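Local coordinates for ulvan Lyase-PL25 (Pseudoalteromonas sp. PLSV, PDB 5UAM), which cleaves ulvan, the sulfated rhamnose- and uronic acid-containing cell-wall polysaccharide of green seaweeds, as a lyase of polysaccharide lyase family 25, at residues A[385-390]-A[413-418]. Residues are numbered along the deposited sequence; the frame is centred on the assembly and turned at random.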
# COMPACT_ATOMS: atom_id res chain seq x y z
N ALA A 385 -9.39 18.97 3.35
CA ALA A 385 -8.34 17.99 3.15
C ALA A 385 -7.03 18.70 2.84
O ALA A 385 -7.00 19.60 2.00
CB ALA A 385 -8.72 17.10 1.97
N VAL A 386 -5.95 18.29 3.50
CA VAL A 386 -4.64 18.90 3.30
C VAL A 386 -3.65 17.81 2.94
O VAL A 386 -3.68 16.71 3.51
CB VAL A 386 -4.16 19.65 4.57
CG1 VAL A 386 -2.86 20.39 4.28
CG2 VAL A 386 -5.24 20.62 5.09
N LEU A 387 -2.77 18.09 1.98
CA LEU A 387 -1.62 17.23 1.65
C LEU A 387 -0.39 18.13 1.68
O LEU A 387 -0.29 19.07 0.87
CB LEU A 387 -1.78 16.56 0.28
CG LEU A 387 -0.65 15.62 -0.12
CD1 LEU A 387 -0.63 14.41 0.78
CD2 LEU A 387 -0.85 15.16 -1.54
N SER A 388 0.51 17.90 2.63
CA SER A 388 1.64 18.81 2.80
C SER A 388 2.89 18.03 3.21
O SER A 388 2.81 16.91 3.70
CB SER A 388 1.33 19.90 3.81
OG SER A 388 1.05 19.34 5.09
N TRP A 389 4.02 18.68 2.98
CA TRP A 389 5.32 18.13 3.35
C TRP A 389 5.64 18.47 4.80
O TRP A 389 5.45 19.60 5.24
CB TRP A 389 6.41 18.73 2.47
CG TRP A 389 6.40 18.23 1.04
CD1 TRP A 389 5.87 18.86 -0.04
CD2 TRP A 389 6.93 16.99 0.56
NE1 TRP A 389 6.04 18.09 -1.17
CE2 TRP A 389 6.71 16.95 -0.83
CE3 TRP A 389 7.60 15.93 1.17
CZ2 TRP A 389 7.12 15.88 -1.62
CZ3 TRP A 389 8.02 14.86 0.37
CH2 TRP A 389 7.77 14.85 -1.00
N TRP A 390 6.14 17.48 5.54
CA TRP A 390 6.60 17.66 6.91
C TRP A 390 8.04 17.17 7.01
O TRP A 390 8.34 16.04 6.60
CB TRP A 390 5.71 16.86 7.87
CG TRP A 390 4.33 17.46 7.96
CD1 TRP A 390 3.36 17.41 7.01
CD2 TRP A 390 3.80 18.19 9.06
NE1 TRP A 390 2.25 18.08 7.45
CE2 TRP A 390 2.48 18.57 8.71
CE3 TRP A 390 4.29 18.57 10.31
CZ2 TRP A 390 1.67 19.31 9.55
CZ3 TRP A 390 3.48 19.32 11.15
CH2 TRP A 390 2.18 19.68 10.77
N PHE A 413 -8.70 13.13 1.59
CA PHE A 413 -7.82 12.56 0.58
C PHE A 413 -7.50 11.10 0.88
O PHE A 413 -7.22 10.74 2.03
CB PHE A 413 -6.48 13.29 0.48
CG PHE A 413 -6.55 14.71 -0.04
CD1 PHE A 413 -7.50 15.08 -0.99
CD2 PHE A 413 -5.63 15.65 0.35
CE1 PHE A 413 -7.55 16.37 -1.49
CE2 PHE A 413 -5.68 16.97 -0.11
CZ PHE A 413 -6.63 17.33 -1.06
N ALA A 414 -7.51 10.29 -0.15
CA ALA A 414 -6.82 9.01 -0.18
C ALA A 414 -5.53 9.22 -0.96
O ALA A 414 -5.55 9.92 -1.98
CB ALA A 414 -7.69 7.96 -0.86
N ILE A 415 -4.44 8.60 -0.51
CA ILE A 415 -3.14 8.78 -1.16
C ILE A 415 -2.49 7.45 -1.48
O ILE A 415 -2.76 6.42 -0.85
CB ILE A 415 -2.18 9.65 -0.33
CG1 ILE A 415 -2.00 9.11 1.09
CG2 ILE A 415 -2.71 11.10 -0.30
CD1 ILE A 415 -0.80 9.74 1.82
N SER A 416 -1.64 7.47 -2.50
CA SER A 416 -0.75 6.35 -2.79
C SER A 416 0.55 6.48 -2.00
O SER A 416 0.88 7.52 -1.43
CB SER A 416 -0.38 6.32 -4.27
OG SER A 416 0.45 7.41 -4.65
N ALA A 417 1.32 5.40 -2.02
CA ALA A 417 2.73 5.49 -1.68
C ALA A 417 3.44 6.33 -2.73
O ALA A 417 2.93 6.56 -3.84
CB ALA A 417 3.36 4.10 -1.62
N PHE A 418 4.64 6.80 -2.41
CA PHE A 418 5.42 7.50 -3.41
C PHE A 418 5.61 6.64 -4.65
O PHE A 418 5.86 5.43 -4.57
CB PHE A 418 6.78 7.91 -2.87
CG PHE A 418 6.76 9.10 -1.94
CD1 PHE A 418 6.29 10.33 -2.37
CD2 PHE A 418 7.27 9.02 -0.64
CE1 PHE A 418 6.29 11.42 -1.53
CE2 PHE A 418 7.26 10.11 0.20
CZ PHE A 418 6.78 11.31 -0.25
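The methyl of Ala-385 sits squarely over one face of the Phe-413 ring. Its CB lies 3.5 Å from the ring centroid, almost along the ring normal, a nearly ideal CH-pi contact. The same ring meets the next two residues of 385-390 at its edge. There Phe-413 CE2 comes within 3.8 Å of the backbone N of Leu-387, close to the ring plane. Leu-387 CB also touches Phe-413 CE2, at 3.9 Å. The Phe-413 CB points toward the other strand, and CG anti to the carbonyl carbon (chi1 -68°) brings the ring to it. Replacing this ring by an alanine would probably leave a gap under the Ala-385 methyl and take from Leu-387 CB its aromatic neighbour. Further along, Leu-387 CD1 meets Ile-415 CG2 at 4.1 Å, a looser contact of two branched side chains. Last, Trp-389 CH2 approaches Phe-418 CZ at 3.8 Å. Their six-membered rings are near parallel, with planes at 16°. They are slid so far apart, 5.8 Å between centroids, that they barely overlap.

No hydrogen bond joins the two segments. This is face-to-face packing between neighbouring blades of the beta-propeller, with strand axes 8.3 Å apart and inclined at 36°. Strand 384-392 is the third strand of one four-stranded antiparallel blade; strand 412-415 is an end strand of the next, which strand 30-33 from the start of the chain completes at its other end. The packing is largely buried. A bound potassium ion lies about 5 Å from the side chain of Ile-415.

Around these contacts, Val-430 of strand 428-433 touches both Leu-387 and Phe-413, and Thr-378 of strand 373-381 also packs on Phe-413. Arg-374 makes a cation-pi contact with Trp-389, while Asp-364 OD2 accepts a hydrogen bond from the backbone N of Phe-418.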